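Local coordinates for protein SAP-like pentraxin (Limulus polyphemus, PDB 3FLP) that probably acts as a calcium-dependent lectin of innate recognition, binding two calcium ions per subunit in doubly stacked rings of seven, at residues 104-109 against 132-137; 65-68 against 74-77; 99-104 against 180-185. All coordinates share one frame; numbering follows the deposited sequence.

Interaction 1: 104-109 against 132-137; sequences HVWSGV and HQISAG
W106, H132 and I134 meet where a strand of the pentraxin jelly roll runs out into a turn and a loop folds back against it. The example shows how one large aromatic side chain can fasten an irregular segment to a β-sandwich. W106 is the last inward-pointing residue of strand 100-107, and its indole lies between the two sheets, with L78 and V80 of the opposite sheet against it.

Starting at CB, the chain leaves the strand with CG anti to the backbone N (chi1 174°), which swings the indole toward the 132-137 loop. On the five-membered ring NE1 donates to the carbonyl O of V128, so the one polar atom of this buried ring is satisfied from an earlier part of the same loop. One face of the indole carries the backbone N of G108, 3.5 Å above the plane and displaced toward the rim.

The far end of the six-membered ring does the touching across the contact. CZ2 stands 3.7 Å from the carbonyl O of H132, and CH2 comes closer, 3.4 Å from that same oxygen, which sits at the ring edge near its plane. The positive rim of the ring would favour such an approach electrostatically. The neighbouring CZ3 meets I134 CD1 at 3.8 Å, an apolar touch in which the two side chains meet at a slant. The H132 imidazole approaches W106 CH2 obliquely, while H132 NE2 hydrogen-bonds Q61 OE1.

No hydrogen bond joins 104-109 to 132-137. The oxygen at the indole edge is also bordered by G108, whose CA is 3.8 Å from H132 O.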
ATOM      1  N   HIS A 104     -30.771 -24.866 -17.166  1.00  6.99           N
ATOM      2  CA  HIS A 104     -31.636 -26.011 -16.900  1.00  7.56           C
ATOM      3  C   HIS A 104     -31.044 -26.762 -15.717  1.00  7.64           C
ATOM      4  O   HIS A 104     -29.873 -27.142 -15.743  1.00  8.22           O
ATOM      5  CB  HIS A 104     -31.688 -26.968 -18.096  1.00  5.91           C
ATOM      6  CG  HIS A 104     -32.497 -26.464 -19.251  1.00  7.38           C
ATOM      7  ND1 HIS A 104     -32.120 -25.375 -20.009  1.00  6.74           N
ATOM      8  CD2 HIS A 104     -33.641 -26.930 -19.804  1.00  6.31           C
ATOM      9  CE1 HIS A 104     -32.994 -25.197 -20.984  1.00  6.13           C
ATOM     10  NE2 HIS A 104     -33.926 -26.127 -20.882  1.00  8.21           N
ATOM     11  N   VAL A 105     -31.849 -26.970 -14.683  1.00  7.30           N
ATOM     12  CA  VAL A 105     -31.414 -27.685 -13.490  1.00  7.68           C
ATOM     13  C   VAL A 105     -32.181 -29.003 -13.390  1.00  8.56           C
ATOM     14  O   VAL A 105     -33.413 -29.007 -13.346  1.00  8.09           O
ATOM     15  CB  VAL A 105     -31.687 -26.840 -12.228  1.00  7.75           C
ATOM     16  CG1 VAL A 105     -31.458 -27.662 -10.973  1.00  4.12           C
ATOM     17  CG2 VAL A 105     -30.778 -25.601 -12.239  1.00  7.73           C
ATOM     18  N   TRP A 106     -31.454 -30.116 -13.359  1.00  7.06           N
ATOM     19  CA  TRP A 106     -32.087 -31.425 -13.274  1.00  8.66           C
ATOM     20  C   TRP A 106     -31.503 -32.296 -12.177  1.00  9.21           C
ATOM     21  O   TRP A 106     -30.285 -32.395 -12.026  1.00  8.31           O
ATOM     22  CB  TRP A 106     -31.957 -32.196 -14.589  1.00  6.67           C
ATOM     23  CG  TRP A 106     -32.477 -33.607 -14.468  1.00  5.87           C
ATOM     24  CD1 TRP A 106     -33.780 -33.992 -14.314  1.00  6.37           C
ATOM     25  CD2 TRP A 106     -31.699 -34.809 -14.434  1.00  5.54           C
ATOM     26  NE1 TRP A 106     -33.863 -35.359 -14.187  1.00  5.72           N
ATOM     27  CE2 TRP A 106     -32.601 -35.887 -14.258  1.00  5.42           C
ATOM     28  CE3 TRP A 106     -30.328 -35.083 -14.536  1.00  5.97           C
ATOM     29  CZ2 TRP A 106     -32.177 -37.218 -14.183  1.00  4.89           C
ATOM     30  CZ3 TRP A 106     -29.904 -36.410 -14.460  1.00  7.37           C
ATOM     31  CH2 TRP A 106     -30.830 -37.460 -14.285  1.00  7.41           C
ATOM     32  N   SER A 107     -32.386 -32.948 -11.430  1.00  8.29           N
ATOM     33  CA  SER A 107     -31.965 -33.835 -10.362  1.00  9.48           C
ATOM     34  C   SER A 107     -32.691 -35.166 -10.489  1.00  9.36           C
ATOM     35  O   SER A 107     -33.910 -35.229 -10.336  1.00  9.03           O
ATOM     36  CB  SER A 107     -32.279 -33.213  -9.000  1.00  8.18           C
ATOM     37  OG  SER A 107     -31.856 -34.069  -7.954  1.00 10.49           O
ATOM     38  N   GLY A 108     -31.941 -36.223 -10.778  1.00  9.09           N
ATOM     39  CA  GLY A 108     -32.545 -37.533 -10.897  1.00  8.69           C
ATOM     40  C   GLY A 108     -32.798 -38.122  -9.523  1.00  9.74           C
ATOM     41  O   GLY A 108     -33.542 -39.097  -9.384  1.00 10.93           O
ATOM     42  N   VAL A 109     -32.182 -37.531  -8.502  1.00  9.92           N
ATOM     43  CA  VAL A 109     -32.349 -38.018  -7.139  1.00 10.69           C
ATOM     44  C   VAL A 109     -33.802 -37.866  -6.705  1.00 12.17           C
ATOM     45  O   VAL A 109     -34.384 -38.797  -6.150  1.00 13.15           O
ATOM     46  CB  VAL A 109     -31.440 -37.253  -6.134  1.00  9.88           C
ATOM     47  CG1 VAL A 109     -31.604 -37.831  -4.752  1.00  7.20           C
ATOM     48  CG2 VAL A 109     -29.976 -37.351  -6.561  1.00  8.65           C
ATOM     49  N   HIS A 132     -33.595 -41.798 -12.308  1.00 15.25           N
ATOM     50  CA  HIS A 132     -32.738 -42.077 -13.448  1.00 17.05           C
ATOM     51  C   HIS A 132     -31.320 -41.561 -13.267  1.00 17.40           C
ATOM     52  O   HIS A 132     -31.103 -40.467 -12.753  1.00 17.33           O
ATOM     53  CB  HIS A 132     -33.306 -41.469 -14.733  1.00 14.35           C
ATOM     54  CG  HIS A 132     -32.456 -41.724 -15.939  1.00 14.80           C
ATOM     55  ND1 HIS A 132     -32.330 -42.974 -16.509  1.00 16.02           N
ATOM     56  CD2 HIS A 132     -31.670 -40.898 -16.669  1.00 14.31           C
ATOM     57  CE1 HIS A 132     -31.505 -42.906 -17.539  1.00 14.66           C
ATOM     58  NE2 HIS A 132     -31.090 -41.657 -17.657  1.00 15.26           N
ATOM     59  N   GLN A 133     -30.361 -42.368 -13.701  1.00 18.82           N
ATOM     60  CA  GLN A 133     -28.954 -42.011 -13.650  1.00 19.81           C
ATOM     61  C   GLN A 133     -28.436 -42.116 -15.075  1.00 19.13           C
ATOM     62  O   GLN A 133     -28.518 -43.176 -15.691  1.00 18.48           O
ATOM     63  CB  GLN A 133     -28.164 -42.981 -12.774  1.00 21.49           C
ATOM     64  CG  GLN A 133     -28.413 -42.832 -11.287  1.00 27.12           C
ATOM     65  CD  GLN A 133     -27.523 -43.746 -10.468  1.00 28.55           C
ATOM     66  OE1 GLN A 133     -26.304 -43.790 -10.676  1.00 30.46           O
ATOM     67  NE2 GLN A 133     -28.122 -44.480  -9.531  1.00 27.91           N
ATOM     68  N   ILE A 134     -27.919 -41.018 -15.604  1.00 18.53           N
ATOM     69  CA  ILE A 134     -27.389 -41.034 -16.959  1.00 18.02           C
ATOM     70  C   ILE A 134     -26.132 -41.900 -16.954  1.00 17.75           C
ATOM     71  O   ILE A 134     -25.170 -41.611 -16.242  1.00 16.95           O
ATOM     72  CB  ILE A 134     -27.058 -39.599 -17.436  1.00 17.22           C
ATOM     73  CG1 ILE A 134     -28.341 -38.762 -17.440  1.00 16.80           C
ATOM     74  CG2 ILE A 134     -26.434 -39.635 -18.825  1.00 15.72           C
ATOM     75  CD1 ILE A 134     -28.124 -37.301 -17.727  1.00 15.36           C
ATOM     76  N   SER A 135     -26.152 -42.971 -17.737  1.00 17.30           N
ATOM     77  CA  SER A 135     -25.014 -43.873 -17.796  1.00 18.35           C
ATOM     78  C   SER A 135     -23.764 -43.176 -18.326  1.00 17.46           C
ATOM     79  O   SER A 135     -23.848 -42.224 -19.104  1.00 17.56           O
ATOM     80  CB  SER A 135     -25.361 -45.096 -18.652  1.00 20.38           C
ATOM     81  OG  SER A 135     -26.199 -44.730 -19.729  1.00 23.96           O
ATOM     82  N   ALA A 136     -22.610 -43.655 -17.879  1.00 15.63           N
ATOM     83  CA  ALA A 136     -21.318 -43.103 -18.259  1.00 16.62           C
ATOM     84  C   ALA A 136     -21.055 -43.181 -19.754  1.00 16.12           C
ATOM     85  O   ALA A 136     -21.539 -44.089 -20.433  1.00 17.19           O
ATOM     86  CB  ALA A 136     -20.210 -43.839 -17.511  1.00 16.30           C
ATOM     87  N   GLY A 137     -20.285 -42.226 -20.262  1.00 13.97           N
ATOM     88  CA  GLY A 137     -19.939 -42.234 -21.674  1.00 12.09           C
ATOM     89  C   GLY A 137     -20.824 -41.429 -22.602  1.00 11.16           C
ATOM     90  O   GLY A 137     -20.811 -41.651 -23.808  1.00  9.73           O
TER

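Interaction 2: 65-68 against 74-77; sequences SMYV and LNLG
With CG tucked between its own backbone N and carbonyl carbon (chi1 73°), Y67 brings its ring alongside N75 on the neighbouring strand. M66, one residue earlier and therefore on the other face of the sheet, has nearly the same first torsion (71°), and its chain runs along L76 and L74.

Over the Y67 ring sits N75 CB, 3.8 Å from the centroid and 12° off the normal, a CH-pi contact squarely on the face. The phenol oxygen is hydrogen-bonded to K69 NZ in the connecting turn, and Y87 of strand 86-90 meets the tyrosine edge-to-face, so the ring is steered from several directions.

These residues belong to a β-hairpin, strands 60-68 and 73-80, within the seven-stranded sheet of the pentraxin sandwich. Two hydrogen-bonded pairs, S65 with G77 and Y67 with N75, contribute four backbone bonds, the shortest from G77 N to S65 O at 2.9 Å. Between them lies the non-hydrogen-bonded pair of M66 and L76, where M66 CA makes a C-H...O contact of 3.2 Å with N75 O.

On the inward face M66 CB touches L76 CD2 at 3.9 Å. The thioether bends at its end, bringing M66 CE within 3.8 Å of L74 CD1. On the outward face S65 OG lies 3.6 Å from G77 CA, and the side chain of S65 is about 8 Å from that of the calcium ligand E145.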
ATOM      1  N   SER A  65     -34.034 -27.689 -24.770  1.00  9.13           N
ATOM      2  CA  SER A  65     -34.621 -27.055 -25.935  1.00  9.38           C
ATOM      3  C   SER A  65     -35.366 -25.801 -25.522  1.00 10.60           C
ATOM      4  O   SER A  65     -35.538 -25.517 -24.331  1.00  9.42           O
ATOM      5  CB  SER A  65     -35.608 -28.011 -26.602  1.00 10.16           C
ATOM      6  OG  SER A  65     -36.619 -28.391 -25.682  1.00 11.00           O
ATOM      7  N   MET A  66     -35.821 -25.054 -26.517  1.00 10.14           N
ATOM      8  CA  MET A  66     -36.567 -23.835 -26.254  1.00 11.39           C
ATOM      9  C   MET A  66     -37.383 -23.490 -27.477  1.00 11.38           C
ATOM     10  O   MET A  66     -37.153 -24.016 -28.564  1.00 12.30           O
ATOM     11  CB  MET A  66     -35.620 -22.659 -25.977  1.00 11.18           C
ATOM     12  CG  MET A  66     -34.875 -22.175 -27.234  1.00 10.79           C
ATOM     13  SD  MET A  66     -34.168 -20.503 -27.106  1.00 12.12           S
ATOM     14  CE  MET A  66     -35.552 -19.503 -27.674  1.00 11.47           C
ATOM     15  N   TYR A  67     -38.346 -22.607 -27.278  1.00 11.96           N
ATOM     16  CA  TYR A  67     -39.157 -22.088 -28.359  1.00 11.87           C
ATOM     17  C   TYR A  67     -39.871 -20.881 -27.789  1.00 10.80           C
ATOM     18  O   TYR A  67     -39.953 -20.720 -26.573  1.00  8.84           O
ATOM     19  CB  TYR A  67     -40.119 -23.142 -28.928  1.00 12.56           C
ATOM     20  CG  TYR A  67     -41.310 -23.514 -28.087  1.00 14.69           C
ATOM     21  CD1 TYR A  67     -42.473 -22.750 -28.113  1.00 14.09           C
ATOM     22  CD2 TYR A  67     -41.299 -24.675 -27.319  1.00 14.87           C
ATOM     23  CE1 TYR A  67     -43.597 -23.143 -27.403  1.00 17.30           C
ATOM     24  CE2 TYR A  67     -42.415 -25.073 -26.604  1.00 16.28           C
ATOM     25  CZ  TYR A  67     -43.559 -24.306 -26.650  1.00 17.11           C
ATOM     26  OH  TYR A  67     -44.664 -24.709 -25.938  1.00 22.08           O
ATOM     27  N   VAL A  68     -40.333 -20.008 -28.671  1.00 11.21           N
ATOM     28  CA  VAL A  68     -41.019 -18.801 -28.257  1.00 13.18           C
ATOM     29  C   VAL A  68     -42.489 -18.922 -28.610  1.00 15.59           C
ATOM     30  O   VAL A  68     -42.829 -19.218 -29.755  1.00 15.60           O
ATOM     31  CB  VAL A  68     -40.406 -17.582 -28.971  1.00 11.74           C
ATOM     32  CG1 VAL A  68     -41.069 -16.301 -28.494  1.00 11.31           C
ATOM     33  CG2 VAL A  68     -38.906 -17.548 -28.715  1.00  8.23           C
ATOM     34  N   LEU A  74     -41.041 -16.997 -23.471  1.00 13.76           N
ATOM     35  CA  LEU A  74     -40.017 -18.029 -23.578  1.00 12.64           C
ATOM     36  C   LEU A  74     -40.459 -19.332 -22.924  1.00 13.25           C
ATOM     37  O   LEU A  74     -40.983 -19.331 -21.815  1.00 12.82           O
ATOM     38  CB  LEU A  74     -38.716 -17.574 -22.916  1.00 12.03           C
ATOM     39  CG  LEU A  74     -37.597 -18.624 -22.876  1.00 11.71           C
ATOM     40  CD1 LEU A  74     -37.138 -18.967 -24.290  1.00  9.81           C
ATOM     41  CD2 LEU A  74     -36.435 -18.100 -22.053  1.00 11.79           C
ATOM     42  N   ASN A  75     -40.250 -20.438 -23.625  1.00 13.58           N
ATOM     43  CA  ASN A  75     -40.580 -21.754 -23.100  1.00 13.78           C
ATOM     44  C   ASN A  75     -39.314 -22.609 -23.130  1.00 12.11           C
ATOM     45  O   ASN A  75     -38.686 -22.776 -24.175  1.00 10.12           O
ATOM     46  CB  ASN A  75     -41.685 -22.405 -23.931  1.00 15.84           C
ATOM     47  CG  ASN A  75     -43.033 -22.348 -23.244  1.00 19.87           C
ATOM     48  OD1 ASN A  75     -43.515 -21.272 -22.872  1.00 22.71           O
ATOM     49  ND2 ASN A  75     -43.653 -23.509 -23.073  1.00 21.10           N
ATOM     50  N   LEU A  76     -38.931 -23.135 -21.973  1.00 11.21           N
ATOM     51  CA  LEU A  76     -37.732 -23.955 -21.883  1.00  9.89           C
ATOM     52  C   LEU A  76     -38.114 -25.403 -21.642  1.00 10.32           C
ATOM     53  O   LEU A  76     -38.890 -25.714 -20.737  1.00 10.27           O
ATOM     54  CB  LEU A  76     -36.822 -23.446 -20.759  1.00  8.50           C
ATOM     55  CG  LEU A  76     -36.315 -22.010 -20.933  1.00  6.77           C
ATOM     56  CD1 LEU A  76     -35.594 -21.557 -19.672  1.00  5.87           C
ATOM     57  CD2 LEU A  76     -35.389 -21.936 -22.156  1.00  3.93           C
ATOM     58  N   GLY A  77     -37.563 -26.288 -22.464  1.00  9.31           N
ATOM     59  CA  GLY A  77     -37.876 -27.691 -22.332  1.00  8.28           C
ATOM     60  C   GLY A  77     -36.711 -28.577 -21.956  1.00  8.68           C
ATOM     61  O   GLY A  77     -35.543 -28.240 -22.169  1.00  8.92           O
TER

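Interaction 3: 99-104 against 180-185; sequences WYHVCH and TVASCN
The carbonyl O of A182, the residue that lies over the H101 ring, accepts a hydrogen bond from R39 NH2 on strand 33-42. The last turn of helix 175-182 is thereby tied to one strand by a polar bond and laid on the next by contact alone. In the pentraxin fold a helix packs on the outer side of one sheet of the jelly roll, and here its last turn meets strand 100-107.

H101 has CG anti to the backbone N (chi1 -173°), which carries the imidazole out to the helix with one face against A182. A182 CA stands over the ring centre, 3.7 Å from the centroid and 5° off the normal, a CH-pi contact of nearly ideal direction. The methyl group covers the same face nearer the root of the ring, A182 CB lying 3.6 Å from H101 ND1. Toward the tip, V181 brings CG1 to 3.8 Å from H101 NE2, its side chain crossing that of the histidine at about a right angle.

Beyond the contact, V181 also packs on C37, the disulfide partner of C103, and on L217 of another subunit. Between 99-104 and 180-185 themselves no hydrogen bond forms: A182 rests on the imidazole face and V181 adds an oblique touch, so the fit of helix to strand here probably rests mainly on shape, dispersion and the weak CH-pi attraction.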
ATOM      1  N   TRP A  99     -29.618 -11.192 -26.354  1.00  7.44           N
ATOM      2  CA  TRP A  99     -29.000 -12.156 -25.449  1.00  7.00           C
ATOM      3  C   TRP A  99     -29.834 -12.440 -24.208  1.00  7.29           C
ATOM      4  O   TRP A  99     -30.489 -11.549 -23.670  1.00  9.75           O
ATOM      5  CB  TRP A  99     -27.629 -11.660 -24.983  1.00  5.79           C
ATOM      6  CG  TRP A  99     -26.535 -11.709 -26.003  1.00  5.75           C
ATOM      7  CD1 TRP A  99     -25.998 -10.647 -26.696  1.00  4.52           C
ATOM      8  CD2 TRP A  99     -25.785 -12.868 -26.400  1.00  4.23           C
ATOM      9  NE1 TRP A  99     -24.957 -11.080 -27.485  1.00  5.40           N
ATOM     10  CE2 TRP A  99     -24.805 -12.436 -27.325  1.00  4.34           C
ATOM     11  CE3 TRP A  99     -25.847 -14.230 -26.062  1.00  4.14           C
ATOM     12  CZ2 TRP A  99     -23.890 -13.319 -27.915  1.00  2.46           C
ATOM     13  CZ3 TRP A  99     -24.939 -15.109 -26.648  1.00  1.00           C
ATOM     14  CH2 TRP A  99     -23.972 -14.647 -27.563  1.00  1.00           C
ATOM     15  N   TYR A 100     -29.790 -13.688 -23.754  1.00  7.07           N
ATOM     16  CA  TYR A 100     -30.502 -14.116 -22.552  1.00  6.64           C
ATOM     17  C   TYR A 100     -29.656 -15.186 -21.881  1.00  6.99           C
ATOM     18  O   TYR A 100     -28.929 -15.918 -22.553  1.00  7.34           O
ATOM     19  CB  TYR A 100     -31.875 -14.713 -22.894  1.00  5.29           C
ATOM     20  CG  TYR A 100     -32.783 -13.768 -23.641  1.00  7.14           C
ATOM     21  CD1 TYR A 100     -32.773 -13.718 -25.034  1.00  5.81           C
ATOM     22  CD2 TYR A 100     -33.601 -12.873 -22.953  1.00  9.05           C
ATOM     23  CE1 TYR A 100     -33.548 -12.798 -25.725  1.00  8.57           C
ATOM     24  CE2 TYR A 100     -34.386 -11.934 -23.637  1.00  8.05           C
ATOM     25  CZ  TYR A 100     -34.351 -11.902 -25.021  1.00  9.68           C
ATOM     26  OH  TYR A 100     -35.100 -10.962 -25.707  1.00 11.37           O
ATOM     27  N   HIS A 101     -29.715 -15.265 -20.559  1.00  6.83           N
ATOM     28  CA  HIS A 101     -28.980 -16.313 -19.879  1.00  7.54           C
ATOM     29  C   HIS A 101     -30.021 -17.364 -19.550  1.00  7.99           C
ATOM     30  O   HIS A 101     -31.066 -17.063 -18.978  1.00  7.50           O
ATOM     31  CB  HIS A 101     -28.298 -15.827 -18.595  1.00  7.66           C
ATOM     32  CG  HIS A 101     -27.406 -16.861 -17.976  1.00 10.53           C
ATOM     33  ND1 HIS A 101     -27.885 -17.874 -17.171  1.00 10.90           N
ATOM     34  CD2 HIS A 101     -26.077 -17.088 -18.113  1.00  9.54           C
ATOM     35  CE1 HIS A 101     -26.890 -18.679 -16.841  1.00 11.56           C
ATOM     36  NE2 HIS A 101     -25.782 -18.225 -17.400  1.00 11.19           N
ATOM     37  N   VAL A 102     -29.742 -18.598 -19.934  1.00  8.59           N
ATOM     38  CA  VAL A 102     -30.672 -19.685 -19.691  1.00  9.77           C
ATOM     39  C   VAL A 102     -29.972 -20.814 -18.959  1.00  9.85           C
ATOM     40  O   VAL A 102     -28.800 -21.107 -19.210  1.00  9.38           O
ATOM     41  CB  VAL A 102     -31.268 -20.209 -21.035  1.00 10.97           C
ATOM     42  CG1 VAL A 102     -31.937 -21.559 -20.833  1.00 10.98           C
ATOM     43  CG2 VAL A 102     -32.280 -19.204 -21.573  1.00 10.68           C
ATOM     44  N   CYS A 103     -30.689 -21.436 -18.036  1.00 10.17           N
ATOM     45  CA  CYS A 103     -30.122 -22.532 -17.292  1.00 10.41           C
ATOM     46  C   CYS A 103     -31.171 -23.607 -17.006  1.00  9.20           C
ATOM     47  O   CYS A 103     -32.314 -23.299 -16.679  1.00  7.86           O
ATOM     48  CB  CYS A 103     -29.508 -22.018 -15.983  1.00 13.38           C
ATOM     49  SG  CYS A 103     -28.292 -23.192 -15.321  1.00 24.45           S
ATOM     50  N   HIS A 104     -30.771 -24.866 -17.166  1.00  6.99           N
ATOM     51  CA  HIS A 104     -31.636 -26.011 -16.900  1.00  7.56           C
ATOM     52  C   HIS A 104     -31.044 -26.762 -15.717  1.00  7.64           C
ATOM     53  O   HIS A 104     -29.873 -27.142 -15.743  1.00  8.22           O
ATOM     54  CB  HIS A 104     -31.688 -26.968 -18.096  1.00  5.91           C
ATOM     55  CG  HIS A 104     -32.497 -26.464 -19.251  1.00  7.38           C
ATOM     56  ND1 HIS A 104     -32.120 -25.375 -20.009  1.00  6.74           N
ATOM     57  CD2 HIS A 104     -33.641 -26.930 -19.804  1.00  6.31           C
ATOM     58  CE1 HIS A 104     -32.994 -25.197 -20.984  1.00  6.13           C
ATOM     59  NE2 HIS A 104     -33.926 -26.127 -20.882  1.00  8.21           N
ATOM     60  N   THR A 180     -26.048 -16.309  -9.275  1.00  8.09           N
ATOM     61  CA  THR A 180     -24.643 -15.889  -9.250  1.00  8.07           C
ATOM     62  C   THR A 180     -23.949 -16.317 -10.540  1.00  9.13           C
ATOM     63  O   THR A 180     -22.925 -15.752 -10.915  1.00  9.56           O
ATOM     64  CB  THR A 180     -23.854 -16.470  -8.036  1.00  7.29           C
ATOM     65  OG1 THR A 180     -23.696 -17.889  -8.178  1.00  7.22           O
ATOM     66  CG2 THR A 180     -24.586 -16.176  -6.737  1.00  5.02           C
ATOM     67  N   VAL A 181     -24.506 -17.317 -11.219  1.00  9.74           N
ATOM     68  CA  VAL A 181     -23.941 -17.783 -12.483  1.00  9.09           C
ATOM     69  C   VAL A 181     -24.309 -16.800 -13.607  1.00 11.04           C
ATOM     70  O   VAL A 181     -23.465 -16.434 -14.429  1.00 10.98           O
ATOM     71  CB  VAL A 181     -24.481 -19.194 -12.864  1.00  9.75           C
ATOM     72  CG1 VAL A 181     -24.027 -19.572 -14.268  1.00 10.19           C
ATOM     73  CG2 VAL A 181     -24.001 -20.238 -11.866  1.00  7.37           C
ATOM     74  N   ALA A 182     -25.566 -16.364 -13.630  1.00 12.08           N
ATOM     75  CA  ALA A 182     -26.046 -15.460 -14.677  1.00 12.93           C
ATOM     76  C   ALA A 182     -25.466 -14.042 -14.655  1.00 13.41           C
ATOM     77  O   ALA A 182     -25.238 -13.455 -15.711  1.00 13.02           O
ATOM     78  CB  ALA A 182     -27.575 -15.388 -14.647  1.00 10.87           C
ATOM     79  N   SER A 183     -25.232 -13.494 -13.467  1.00 15.86           N
ATOM     80  CA  SER A 183     -24.701 -12.135 -13.354  1.00 17.37           C
ATOM     81  C   SER A 183     -23.515 -11.892 -14.265  1.00 18.19           C
ATOM     82  O   SER A 183     -22.502 -12.588 -14.186  1.00 16.06           O
ATOM     83  CB  SER A 183     -24.301 -11.811 -11.917  1.00 17.48           C
ATOM     84  OG  SER A 183     -25.451 -11.703 -11.097  1.00 25.29           O
ATOM     85  N   CYS A 184     -23.652 -10.889 -15.126  1.00 18.76           N
ATOM     86  CA  CYS A 184     -22.600 -10.538 -16.069  1.00 22.26           C
ATOM     87  C   CYS A 184     -21.324 -10.057 -15.381  1.00 23.20           C
ATOM     88  O   CYS A 184     -20.222 -10.381 -15.821  1.00 22.84           O
ATOM     89  CB  CYS A 184     -23.093  -9.460 -17.031  1.00 22.22           C
ATOM     90  SG  CYS A 184     -23.724 -10.035 -18.643  1.00 28.64           S
ATOM     91  N   ASN A 185     -21.476  -9.286 -14.307  1.00 24.79           N
ATOM     92  CA  ASN A 185     -20.324  -8.768 -13.576  1.00 26.40           C
ATOM     93  C   ASN A 185     -20.044  -9.566 -12.313  1.00 25.74           C
ATOM     94  O   ASN A 185     -19.325  -9.105 -11.428  1.00 26.15           O
ATOM     95  CB  ASN A 185     -20.539  -7.300 -13.205  1.00 29.12           C
ATOM     96  CG  ASN A 185     -20.757  -6.418 -14.421  1.00 33.48           C
ATOM     97  OD1 ASN A 185     -19.958  -6.426 -15.366  1.00 36.03           O
ATOM     98  ND2 ASN A 185     -21.841  -5.646 -14.404  1.00 34.82           N
TER

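Along the chain interaction 2 comes first, as a local hairpin. Strand 100-107 then supplies one side of both others: its start meets the helix end in interaction 3, its far end the 132-137 loop in interaction 1, and the sequence span of interaction 1 falls wholly within that of interaction 3. Their centres lie about 22 Å apart, with H104 common to both segments. Interaction 2 is in the opposing sheet; its centre is about 20 Å from that of interaction 1 and about 16 Å from that of interaction 3. Across the sandwich H104 NE2 makes a weak hydrogen bond to G77 O, and L76 packs on V102. One strand thus connects the helix-bearing side, the interior and a loop near the calcium-binding side.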